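Glycosyl hydrolase family 2, TIM barrel domain protein (Parabacteroides merdae ATCC 43184, PDB 6DXU) probably hydrolyses beta-glucuronide conjugates as a family 2 glycoside hydrolase of a human gut bacterium, with a TIM-barrel catalytic domain. Local coordinates at residues E351-M354 with M355-M358; V614-R617 with D618-K622; Y625-F628 with Q629-T633. All coordinates share one frame; numbering follows the deposited sequence.

All three contacts are local, and the pieces they belong to meet one another. Contact 1 is the last turns of helix 345-357, in the TIM barrel; contact 2 is a tight hairpin-like loop; contact 3 is most of helix 623-632, which follows that loop directly. Contacts 2 and 3 are largely buried, whereas contact 1 is divided between a buried methionine side and a salt bridge toward the surface. Their chemistry differs accordingly: sulfur packing and an ion pair in contact 1, backbone bonds with a water-bridged carboxylate in contact 2, aromatic packing in contact 3. Tyr-625 OH lies 2.7 Å from Met-354 O, a probable hydrogen bond between the two helices.

Contact 1. Residues E351-M354 with M355-M358; sequences EMRM and MKDM
Arg-353 bends forward along its helix to reach Asp-357, one turn further on. With CG anti to the backbone N (chi1 171°), its chain then bends at chi2 and chi3. Arg-353 CG passes 3.8 Å from Asp-357 OD2, and CD stays near the same oxygen. Arg-353 NE donates to Asp-357 OD1 at 3.1 Å, and Arg-353 NH1 donates to that OD1 at 3.0 Å while also meeting Lys-356 CG. This side-on salt bridge places two nitrogens on one oxygen, from the same face of the carboxylate, the guanidinium and carboxylate planes lying 29° apart. Without the carboxylate of Asp-357, as with an alanine here, the Arg-353 guanidinium is likely to lose its anionic mate and be freer to turn.

The helix, 345-357, links strand 323-331 to strand 362-364 in a beta-alpha-beta unit of the TIM barrel. Its i to i+4 bonds include Lys-356 N to Met-352 O, 3.0 Å and nearly straight (170°). On the buried side, Met-352 CE packs 3.8 Å from Met-355 SD. The extended chain of Met-355 carries CE to 3.7 Å from Glu-351 OE2, an oxygen that forms a salt bridge with Arg-332; Glu-351 OE1 pairs with Lys-594.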
ATOM      1  N   GLU D 351      -4.990 -47.442  -0.407  1.00 18.66           N
ATOM      2  CA  GLU D 351      -5.853 -47.043  -1.516  1.00 20.81           C
ATOM      3  C   GLU D 351      -5.205 -47.347  -2.860  1.00 23.57           C
ATOM      4  O   GLU D 351      -5.861 -47.850  -3.784  1.00 19.58           O
ATOM      5  CB  GLU D 351      -6.196 -45.545  -1.434  1.00 18.65           C
ATOM      6  CG  GLU D 351      -7.255 -45.171  -2.459  1.00 19.92           C
ATOM      7  CD  GLU D 351      -7.707 -43.730  -2.367  1.00 23.39           C
ATOM      8  OE1 GLU D 351      -7.773 -43.192  -1.239  1.00 23.63           O
ATOM      9  OE2 GLU D 351      -7.999 -43.142  -3.426  1.00 23.70           O
ATOM     10  N   MET D 352      -3.931 -46.987  -3.012  1.00 19.99           N
ATOM     11  CA  MET D 352      -3.282 -47.198  -4.302  1.00 20.51           C
ATOM     12  C   MET D 352      -3.067 -48.682  -4.569  1.00 22.75           C
ATOM     13  O   MET D 352      -3.159 -49.124  -5.714  1.00 20.75           O
ATOM     14  CB  MET D 352      -1.959 -46.432  -4.367  1.00 22.44           C
ATOM     15  CG  MET D 352      -2.112 -44.887  -4.230  1.00 18.40           C
ATOM     16  SD  MET D 352      -3.299 -44.181  -5.397  1.00 22.55           S
ATOM     17  CE  MET D 352      -2.483 -44.595  -6.946  1.00 21.74           C
ATOM     18  N   ARG D 353      -2.788 -49.461  -3.524  1.00 19.38           N
ATOM     19  CA  ARG D 353      -2.716 -50.911  -3.688  1.00 24.77           C
ATOM     20  C   ARG D 353      -4.061 -51.491  -4.130  1.00 23.89           C
ATOM     21  O   ARG D 353      -4.105 -52.385  -4.986  1.00 24.48           O
ATOM     22  CB  ARG D 353      -2.241 -51.547  -2.381  1.00 21.23           C
ATOM     23  CG  ARG D 353      -2.343 -53.080  -2.355  1.00 31.72           C
ATOM     24  CD  ARG D 353      -1.057 -53.677  -2.893  1.00 36.49           C
ATOM     25  NE  ARG D 353      -1.213 -54.092  -4.280  1.00 40.69           N
ATOM     26  CZ  ARG D 353      -0.208 -54.247  -5.134  1.00 45.31           C
ATOM     27  NH1 ARG D 353      -0.454 -54.643  -6.376  1.00 46.01           N
ATOM     28  NH2 ARG D 353       1.036 -53.987  -4.753  1.00 48.29           N
ATOM     29  N   MET D 354      -5.170 -51.002  -3.549  1.00 23.87           N
ATOM     30  CA  MET D 354      -6.501 -51.431  -3.979  1.00 21.97           C
ATOM     31  C   MET D 354      -6.746 -51.128  -5.453  1.00 24.04           C
ATOM     32  O   MET D 354      -7.358 -51.935  -6.167  1.00 22.85           O
ATOM     33  CB  MET D 354      -7.588 -50.744  -3.145  1.00 21.98           C
ATOM     34  CG  MET D 354      -7.894 -51.338  -1.789  1.00 26.58           C
ATOM     35  SD  MET D 354      -9.339 -50.474  -1.096  1.00 29.52           S
ATOM     36  CE  MET D 354     -10.654 -51.128  -2.101  1.00 27.27           C
ATOM     37  N   MET D 355      -6.324 -49.948  -5.914  1.00 20.16           N
ATOM     38  CA  MET D 355      -6.460 -49.611  -7.329  1.00 20.42           C
ATOM     39  C   MET D 355      -5.684 -50.574  -8.206  1.00 18.91           C
ATOM     40  O   MET D 355      -6.206 -51.080  -9.205  1.00 21.98           O
ATOM     41  CB  MET D 355      -5.946 -48.191  -7.605  1.00 21.68           C
ATOM     42  CG  MET D 355      -6.804 -47.106  -7.118  1.00 28.97           C
ATOM     43  SD  MET D 355      -6.097 -45.577  -7.763  1.00 27.22           S
ATOM     44  CE  MET D 355      -7.052 -44.447  -6.750  1.00 23.43           C
ATOM     45  N   LYS D 356      -4.404 -50.785  -7.885  1.00 20.64           N
ATOM     46  CA  LYS D 356      -3.574 -51.682  -8.688  1.00 22.27           C
ATOM     47  C   LYS D 356      -4.168 -53.090  -8.735  1.00 24.20           C
ATOM     48  O   LYS D 356      -4.263 -53.701  -9.809  1.00 23.05           O
ATOM     49  CB  LYS D 356      -2.154 -51.701  -8.117  1.00 24.24           C
ATOM     50  CG  LYS D 356      -1.189 -52.597  -8.861  1.00 24.02           C
ATOM     51  CD  LYS D 356      -0.906 -52.067 -10.243  1.00 25.89           C
ATOM     52  CE  LYS D 356      -0.064 -53.091 -11.003  1.00 33.46           C
ATOM     53  NZ  LYS D 356       0.505 -52.525 -12.233  1.00 36.84           N
ATOM     54  N   ASP D 357      -4.634 -53.591  -7.590  1.00 22.92           N
ATOM     55  CA  ASP D 357      -5.275 -54.901  -7.535  1.00 25.22           C
ATOM     56  C   ASP D 357      -6.568 -54.943  -8.338  1.00 25.25           C
ATOM     57  O   ASP D 357      -7.069 -56.034  -8.630  1.00 23.56           O
ATOM     58  CB  ASP D 357      -5.564 -55.288  -6.083  1.00 23.05           C
ATOM     59  CG  ASP D 357      -4.309 -55.636  -5.313  1.00 29.26           C
ATOM     60  OD1 ASP D 357      -3.241 -55.788  -5.944  1.00 34.45           O
ATOM     61  OD2 ASP D 357      -4.392 -55.744  -4.072  1.00 31.77           O
ATOM     62  N   MET D 358      -7.128 -53.791  -8.689  1.00 20.82           N
ATOM     63  CA  MET D 358      -8.303 -53.757  -9.543  1.00 20.66           C
ATOM     64  C   MET D 358      -7.950 -53.768 -11.019  1.00 20.46           C
ATOM     65  O   MET D 358      -8.856 -53.878 -11.853  1.00 19.81           O
ATOM     66  CB  MET D 358      -9.158 -52.520  -9.233  1.00 22.30           C
ATOM     67  CG  MET D 358     -10.617 -52.624  -9.674  1.00 20.12           C
ATOM     68  SD  MET D 358     -11.598 -51.140  -9.315  1.00 22.95           S
ATOM     69  CE  MET D 358     -10.909 -49.932 -10.469  1.00 18.76           C
TER

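Contact 2. Residues V614-R617 with D618-K622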
ATOM      1  N   VAL D 614     -16.379 -46.812  -6.978  1.00 20.00           N
ATOM      2  CA  VAL D 614     -16.514 -48.259  -6.874  1.00 21.36           C
ATOM      3  C   VAL D 614     -16.019 -48.742  -5.529  1.00 24.82           C
ATOM      4  O   VAL D 614     -16.064 -49.946  -5.236  1.00 22.65           O
ATOM      5  CB  VAL D 614     -15.799 -48.958  -8.049  1.00 21.41           C
ATOM      6  CG1 VAL D 614     -16.343 -48.429  -9.353  1.00 22.31           C
ATOM      7  CG2 VAL D 614     -14.287 -48.788  -7.969  1.00 19.67           C
ATOM      8  N   VAL D 615     -15.559 -47.825  -4.692  1.00 20.41           N
ATOM      9  CA  VAL D 615     -15.147 -48.105  -3.328  1.00 22.28           C
ATOM     10  C   VAL D 615     -15.803 -47.061  -2.438  1.00 20.74           C
ATOM     11  O   VAL D 615     -15.930 -45.894  -2.833  1.00 17.86           O
ATOM     12  CB  VAL D 615     -13.609 -48.070  -3.211  1.00 22.75           C
ATOM     13  CG1 VAL D 615     -13.182 -48.262  -1.778  1.00 21.81           C
ATOM     14  CG2 VAL D 615     -12.989 -49.158  -4.123  1.00 22.10           C
ATOM     15  N   GLU D 616     -16.251 -47.481  -1.252  1.00 21.95           N
ATOM     16  CA  GLU D 616     -16.831 -46.533  -0.307  1.00 18.77           C
ATOM     17  C   GLU D 616     -15.738 -45.662   0.310  1.00 19.25           C
ATOM     18  O   GLU D 616     -14.546 -45.985   0.271  1.00 19.69           O
ATOM     19  CB  GLU D 616     -17.590 -47.267   0.812  1.00 21.01           C
ATOM     20  CG  GLU D 616     -18.743 -48.187   0.327  1.00 22.06           C
ATOM     21  CD  GLU D 616     -19.487 -48.825   1.500  1.00 27.28           C
ATOM     22  OE1 GLU D 616     -19.976 -48.068   2.364  1.00 28.00           O
ATOM     23  OE2 GLU D 616     -19.558 -50.072   1.573  1.00 27.74           O
ATOM     24  N   ARG D 617     -16.169 -44.561   0.927  1.00 17.92           N
ATOM     25  CA  ARG D 617     -15.247 -43.552   1.433  1.00 17.66           C
ATOM     26  C   ARG D 617     -14.371 -44.076   2.565  1.00 22.09           C
ATOM     27  O   ARG D 617     -13.384 -43.419   2.921  1.00 20.36           O
ATOM     28  CB  ARG D 617     -16.053 -42.310   1.866  1.00 15.52           C
ATOM     29  CG  ARG D 617     -15.243 -41.038   2.047  1.00 19.83           C
ATOM     30  CD  ARG D 617     -16.167 -39.825   2.234  1.00 19.92           C
ATOM     31  NE  ARG D 617     -15.446 -38.582   2.516  1.00 22.35           N
ATOM     32  CZ  ARG D 617     -15.447 -37.975   3.702  1.00 23.98           C
ATOM     33  NH1 ARG D 617     -16.131 -38.495   4.728  1.00 21.46           N
ATOM     34  NH2 ARG D 617     -14.765 -36.845   3.863  1.00 20.13           N
ATOM     35  N   ASP D 618     -14.684 -45.258   3.114  1.00 20.92           N
ATOM     36  CA  ASP D 618     -13.883 -45.882   4.156  1.00 22.22           C
ATOM     37  C   ASP D 618     -13.065 -47.075   3.650  1.00 26.05           C
ATOM     38  O   ASP D 618     -12.559 -47.856   4.466  1.00 24.29           O
ATOM     39  CB  ASP D 618     -14.789 -46.315   5.312  1.00 26.09           C
ATOM     40  CG  ASP D 618     -15.744 -47.442   4.924  1.00 29.61           C
ATOM     41  OD1 ASP D 618     -15.756 -47.876   3.743  1.00 24.34           O
ATOM     42  OD2 ASP D 618     -16.507 -47.878   5.806  1.00 29.88           O
ATOM     43  N   PHE D 619     -12.936 -47.237   2.334  1.00 19.93           N
ATOM     44  CA  PHE D 619     -12.204 -48.306   1.624  1.00 23.46           C
ATOM     45  C   PHE D 619     -13.038 -49.574   1.413  1.00 22.66           C
ATOM     46  O   PHE D 619     -12.508 -50.538   0.837  1.00 24.92           O
ATOM     47  CB  PHE D 619     -10.877 -48.716   2.297  1.00 23.22           C
ATOM     48  CG  PHE D 619      -9.802 -47.668   2.221  1.00 25.80           C
ATOM     49  CD1 PHE D 619      -9.658 -46.893   1.078  1.00 24.12           C
ATOM     50  CD2 PHE D 619      -8.927 -47.472   3.282  1.00 27.28           C
ATOM     51  CE1 PHE D 619      -8.658 -45.921   0.991  1.00 25.25           C
ATOM     52  CE2 PHE D 619      -7.918 -46.508   3.208  1.00 26.21           C
ATOM     53  CZ  PHE D 619      -7.780 -45.736   2.059  1.00 25.46           C
ATOM     54  N   THR D 620     -14.285 -49.629   1.855  1.00 23.50           N
ATOM     55  CA  THR D 620     -15.066 -50.846   1.625  1.00 22.71           C
ATOM     56  C   THR D 620     -15.374 -50.967   0.140  1.00 20.38           C
ATOM     57  O   THR D 620     -16.017 -50.072  -0.421  1.00 19.63           O
ATOM     58  CB  THR D 620     -16.367 -50.843   2.418  1.00 27.03           C
ATOM     59  OG1 THR D 620     -16.084 -50.571   3.794  1.00 24.67           O
ATOM     60  CG2 THR D 620     -17.055 -52.223   2.295  1.00 25.53           C
ATOM     61  N   PRO D 621     -14.956 -52.036  -0.529  1.00 22.78           N
ATOM     62  CA  PRO D 621     -15.268 -52.169  -1.955  1.00 20.47           C
ATOM     63  C   PRO D 621     -16.767 -52.301  -2.172  1.00 23.73           C
ATOM     64  O   PRO D 621     -17.467 -52.969  -1.406  1.00 22.94           O
ATOM     65  CB  PRO D 621     -14.534 -53.455  -2.362  1.00 24.43           C
ATOM     66  CG  PRO D 621     -13.623 -53.788  -1.221  1.00 30.17           C
ATOM     67  CD  PRO D 621     -14.207 -53.192  -0.007  1.00 27.95           C
ATOM     68  N   LYS D 622     -17.255 -51.655  -3.227  1.00 20.13           N
ATOM     69  CA  LYS D 622     -18.612 -51.872  -3.706  1.00 20.22           C
ATOM     70  C   LYS D 622     -18.630 -53.052  -4.675  1.00 23.45           C
ATOM     71  O   LYS D 622     -17.587 -53.562  -5.083  1.00 22.48           O
ATOM     72  CB  LYS D 622     -19.158 -50.617  -4.388  1.00 24.37           C
ATOM     73  CG  LYS D 622     -19.260 -49.380  -3.489  1.00 22.19           C
ATOM     74  CD  LYS D 622     -20.061 -48.294  -4.182  1.00 20.85           C
ATOM     75  CE  LYS D 622     -19.810 -46.918  -3.590  1.00 22.60           C
ATOM     76  NZ  LYS D 622     -20.486 -45.866  -4.415  1.00 20.59           N
TER
HETATM   77  O   HOH W   1     -19.914 -52.030  -0.251  1.00 29.06           O
HETATM   78  O   HOH W   2     -18.896 -48.539   4.937  1.00 36.92           O
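The backbone of 614-622 doubles back on itself, its two limbs running 161° apart, with Val-615 and Pro-621 facing each other in a single beta bridge. Glu-616 to Phe-619 form a type I beta turn, so the loop resembles a short hairpin without regular strands, leading straight into helix 623-632. The turn is closed by Phe-619 N donating to Glu-616 O at 2.9 Å. Behind it, Glu-616 N meets Thr-620 O at 2.7 Å in an almost straight bond (174°), and Lys-622 N donates to Val-614 O.

Asp-618 adds an Asx turn. Its CG sits between the backbone N and the carbonyl carbon (chi1 67°), which directs OD1 forward to the backbone N of Thr-620, two residues on. Thr-620 N donates to Asp-618 OD1 at 3.0 Å and Thr-620 OG1 donates to it at 2.7 Å, both from the same face of the carboxylate.

Glu-616 lies alongside Thr-620, pointing the same way, and its OE2 touches Thr-620 CG2 at 3.4 Å. The Lys-622 chain crosses that of Glu-616, CG near CG, but Lys-622 NZ is held by Ser-519 O, Gly-613 O and Asp-595. Arg-617 leaves the loop for Asp-335, and the Phe-619 ring packs on helix 345-357. The carboxylates of Glu-616 and Asp-618 come within 4.4 Å, OE1 to OD1, a closeness of like charges that the bridging water and the Thr-620 donors probably offset. That water donates to both, at 2.8 Å from Glu-616 OE1 and 2.6 Å from Asp-618 OD2; a second links Glu-616 OE2 to Pro-621 O.

Contact 3. Residues Y625-F628 with Q629-T633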
ATOM      1  N   TYR D 625     -16.458 -52.685  -7.876  1.00 19.00           N
ATOM      2  CA  TYR D 625     -15.018 -52.925  -7.870  1.00 20.30           C
ATOM      3  C   TYR D 625     -14.683 -54.232  -8.571  1.00 21.99           C
ATOM      4  O   TYR D 625     -13.715 -54.308  -9.341  1.00 19.21           O
ATOM      5  CB  TYR D 625     -14.511 -52.941  -6.427  1.00 19.21           C
ATOM      6  CG  TYR D 625     -13.029 -53.240  -6.248  1.00 21.57           C
ATOM      7  CD1 TYR D 625     -12.576 -54.540  -6.115  1.00 24.61           C
ATOM      8  CD2 TYR D 625     -12.091 -52.210  -6.189  1.00 22.11           C
ATOM      9  CE1 TYR D 625     -11.230 -54.818  -5.940  1.00 26.26           C
ATOM     10  CE2 TYR D 625     -10.747 -52.468  -6.007  1.00 20.59           C
ATOM     11  CZ  TYR D 625     -10.322 -53.780  -5.890  1.00 25.49           C
ATOM     12  OH  TYR D 625      -8.994 -54.058  -5.708  1.00 22.37           O
ATOM     13  N   TYR D 626     -15.493 -55.265  -8.342  1.00 24.94           N
ATOM     14  CA  TYR D 626     -15.199 -56.579  -8.909  1.00 20.90           C
ATOM     15  C   TYR D 626     -15.496 -56.642 -10.395  1.00 21.97           C
ATOM     16  O   TYR D 626     -14.926 -57.494 -11.093  1.00 24.17           O
ATOM     17  CB  TYR D 626     -15.984 -57.640  -8.139  1.00 19.99           C
ATOM     18  CG  TYR D 626     -15.611 -57.575  -6.686  1.00 22.66           C
ATOM     19  CD1 TYR D 626     -14.436 -58.161  -6.235  1.00 22.38           C
ATOM     20  CD2 TYR D 626     -16.371 -56.851  -5.789  1.00 22.27           C
ATOM     21  CE1 TYR D 626     -14.062 -58.070  -4.908  1.00 24.25           C
ATOM     22  CE2 TYR D 626     -16.008 -56.757  -4.470  1.00 24.33           C
ATOM     23  CZ  TYR D 626     -14.857 -57.362  -4.037  1.00 24.39           C
ATOM     24  OH  TYR D 626     -14.499 -57.262  -2.714  1.00 30.48           O
ATOM     25  N   VAL D 627     -16.344 -55.744 -10.899  1.00 22.27           N
ATOM     26  CA  VAL D 627     -16.566 -55.689 -12.338  1.00 23.90           C
ATOM     27  C   VAL D 627     -15.271 -55.296 -13.042  1.00 23.34           C
ATOM     28  O   VAL D 627     -14.785 -56.003 -13.931  1.00 24.61           O
ATOM     29  CB  VAL D 627     -17.712 -54.721 -12.675  1.00 22.04           C
ATOM     30  CG1 VAL D 627     -17.997 -54.754 -14.187  1.00 25.59           C
ATOM     31  CG2 VAL D 627     -18.960 -55.025 -11.854  1.00 17.84           C
ATOM     32  N   PHE D 628     -14.676 -54.173 -12.621  1.00 23.92           N
ATOM     33  CA  PHE D 628     -13.380 -53.759 -13.158  1.00 24.92           C
ATOM     34  C   PHE D 628     -12.338 -54.858 -12.988  1.00 21.49           C
ATOM     35  O   PHE D 628     -11.624 -55.204 -13.933  1.00 23.36           O
ATOM     36  CB  PHE D 628     -12.911 -52.476 -12.465  1.00 23.28           C
ATOM     37  CG  PHE D 628     -13.537 -51.216 -13.007  1.00 21.61           C
ATOM     38  CD1 PHE D 628     -13.132 -50.693 -14.229  1.00 24.52           C
ATOM     39  CD2 PHE D 628     -14.510 -50.540 -12.291  1.00 21.57           C
ATOM     40  CE1 PHE D 628     -13.703 -49.526 -14.725  1.00 20.77           C
ATOM     41  CE2 PHE D 628     -15.080 -49.377 -12.783  1.00 21.80           C
ATOM     42  CZ  PHE D 628     -14.680 -48.870 -13.999  1.00 23.19           C
ATOM     43  N   GLN D 629     -12.244 -55.430 -11.786  1.00 23.47           N
ATOM     44  CA  GLN D 629     -11.201 -56.417 -11.531  1.00 22.72           C
ATOM     45  C   GLN D 629     -11.351 -57.624 -12.448  1.00 21.16           C
ATOM     46  O   GLN D 629     -10.350 -58.179 -12.924  1.00 24.23           O
ATOM     47  CB  GLN D 629     -11.236 -56.847 -10.066  1.00 22.73           C
ATOM     48  CG  GLN D 629     -10.062 -57.687  -9.625  1.00 25.13           C
ATOM     49  CD  GLN D 629     -10.134 -58.017  -8.153  1.00 27.84           C
ATOM     50  OE1 GLN D 629     -11.120 -58.583  -7.686  1.00 28.12           O
ATOM     51  NE2 GLN D 629      -9.093 -57.661  -7.411  1.00 29.14           N
ATOM     52  N   SER D 630     -12.596 -58.011 -12.750  1.00 24.46           N
ATOM     53  CA  SER D 630     -12.828 -59.199 -13.574  1.00 22.39           C
ATOM     54  C   SER D 630     -12.408 -58.983 -15.023  1.00 25.51           C
ATOM     55  O   SER D 630     -12.041 -59.945 -15.721  1.00 25.90           O
ATOM     56  CB  SER D 630     -14.304 -59.600 -13.513  1.00 21.19           C
ATOM     57  OG  SER D 630     -15.126 -58.665 -14.195  1.00 22.17           O
ATOM     58  N   TYR D 631     -12.456 -57.737 -15.488  1.00 21.06           N
ATOM     59  CA  TYR D 631     -12.066 -57.380 -16.843  1.00 23.91           C
ATOM     60  C   TYR D 631     -10.595 -57.024 -16.973  1.00 27.11           C
ATOM     61  O   TYR D 631     -10.033 -57.177 -18.059  1.00 25.98           O
ATOM     62  CB  TYR D 631     -12.889 -56.191 -17.329  1.00 23.96           C
ATOM     63  CG  TYR D 631     -14.215 -56.515 -17.978  1.00 24.85           C
ATOM     64  CD1 TYR D 631     -15.391 -56.483 -17.242  1.00 25.51           C
ATOM     65  CD2 TYR D 631     -14.297 -56.784 -19.338  1.00 25.91           C
ATOM     66  CE1 TYR D 631     -16.611 -56.727 -17.833  1.00 23.49           C
ATOM     67  CE2 TYR D 631     -15.502 -57.045 -19.939  1.00 28.47           C
ATOM     68  CZ  TYR D 631     -16.661 -57.013 -19.177  1.00 29.34           C
ATOM     69  OH  TYR D 631     -17.874 -57.261 -19.764  1.00 29.01           O
ATOM     70  N   TRP D 632      -9.960 -56.545 -15.901  1.00 24.04           N
ATOM     71  CA  TRP D 632      -8.691 -55.838 -16.007  1.00 24.93           C
ATOM     72  C   TRP D 632      -7.499 -56.569 -15.394  1.00 25.86           C
ATOM     73  O   TRP D 632      -6.373 -56.070 -15.496  1.00 26.55           O
ATOM     74  CB  TRP D 632      -8.823 -54.445 -15.359  1.00 22.36           C
ATOM     75  CG  TRP D 632      -9.536 -53.427 -16.219  1.00 22.77           C
ATOM     76  CD1 TRP D 632     -10.085 -53.629 -17.458  1.00 26.36           C
ATOM     77  CD2 TRP D 632      -9.764 -52.041 -15.904  1.00 22.08           C
ATOM     78  NE1 TRP D 632     -10.628 -52.455 -17.933  1.00 24.20           N
ATOM     79  CE2 TRP D 632     -10.449 -51.468 -16.999  1.00 24.06           C
ATOM     80  CE3 TRP D 632      -9.450 -51.234 -14.808  1.00 23.82           C
ATOM     81  CZ2 TRP D 632     -10.821 -50.109 -17.033  1.00 22.06           C
ATOM     82  CZ3 TRP D 632      -9.823 -49.884 -14.839  1.00 18.91           C
ATOM     83  CH2 TRP D 632     -10.506 -49.342 -15.941  1.00 19.36           C
ATOM     84  N   THR D 633      -7.696 -57.725 -14.765  1.00 22.33           N
ATOM     85  CA  THR D 633      -6.602 -58.410 -14.090  1.00 24.95           C
ATOM     86  C   THR D 633      -6.523 -59.857 -14.558  1.00 30.69           C
ATOM     87  O   THR D 633      -7.497 -60.421 -15.065  1.00 25.42           O
ATOM     88  CB  THR D 633      -6.753 -58.388 -12.564  1.00 24.18           C
ATOM     89  OG1 THR D 633      -7.933 -59.113 -12.191  1.00 27.14           O
ATOM     90  CG2 THR D 633      -6.861 -56.940 -12.050  1.00 22.21           C
TER
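Phe-628 and Trp-632 both set CG anti to their own carbonyl carbon (chi1 -81° and -78°), so the two side chains run alongside each other, pointing the same way. They stand one turn apart on helix 623-632, an i to i+4 aromatic pair at the end of the helix. The planes meet obliquely, at 57°, and the centroid of the Phe-628 ring lies 4.7 Å from that of the six-membered ring of Trp-632. Phe-628 CD1 sits over one face of the indole, toward its rim, and comes within 3.4 Å of Trp-632 CH2. Phe-628 also meets Tyr-590 edge-to-face and packs on Ile-572 and Leu-576 of helix 565-579.

Gln-629 runs out extended beside the neighbouring rings of Tyr-625 and Tyr-626, its NE2 toward the first and its OE1 toward the second. Gln-629 NE2 passes 3.8 Å from Tyr-625 CE1, and Gln-629 OE1 lies 3.6 Å from Tyr-626 CD1, while the amide is turned steeply against both rings. The amide nitrogen is anchored by Asp-357 O, so helix 623-632 is tied to the end of helix 345-357.

The backbone follows the helical pattern, as in Gln-629 N to Tyr-625 O at 3.1 Å, but its bonds weaken toward the last turn, where the bond from Trp-632 N to Phe-628 O is weak. Val-627 O accepts from Tyr-631 N and also from Ser-630 OG, which satisfies the hydroxyl of this buried serine within its own helix. Tyr-631 instead directs its OH to Asp-573, while Arg-681 makes a cation-pi contact with its ring. Thr-633, the first residue to leave helical geometry, turns its side chain back, and Thr-633 OG1 donates to Gln-629 O at 2.7 Å.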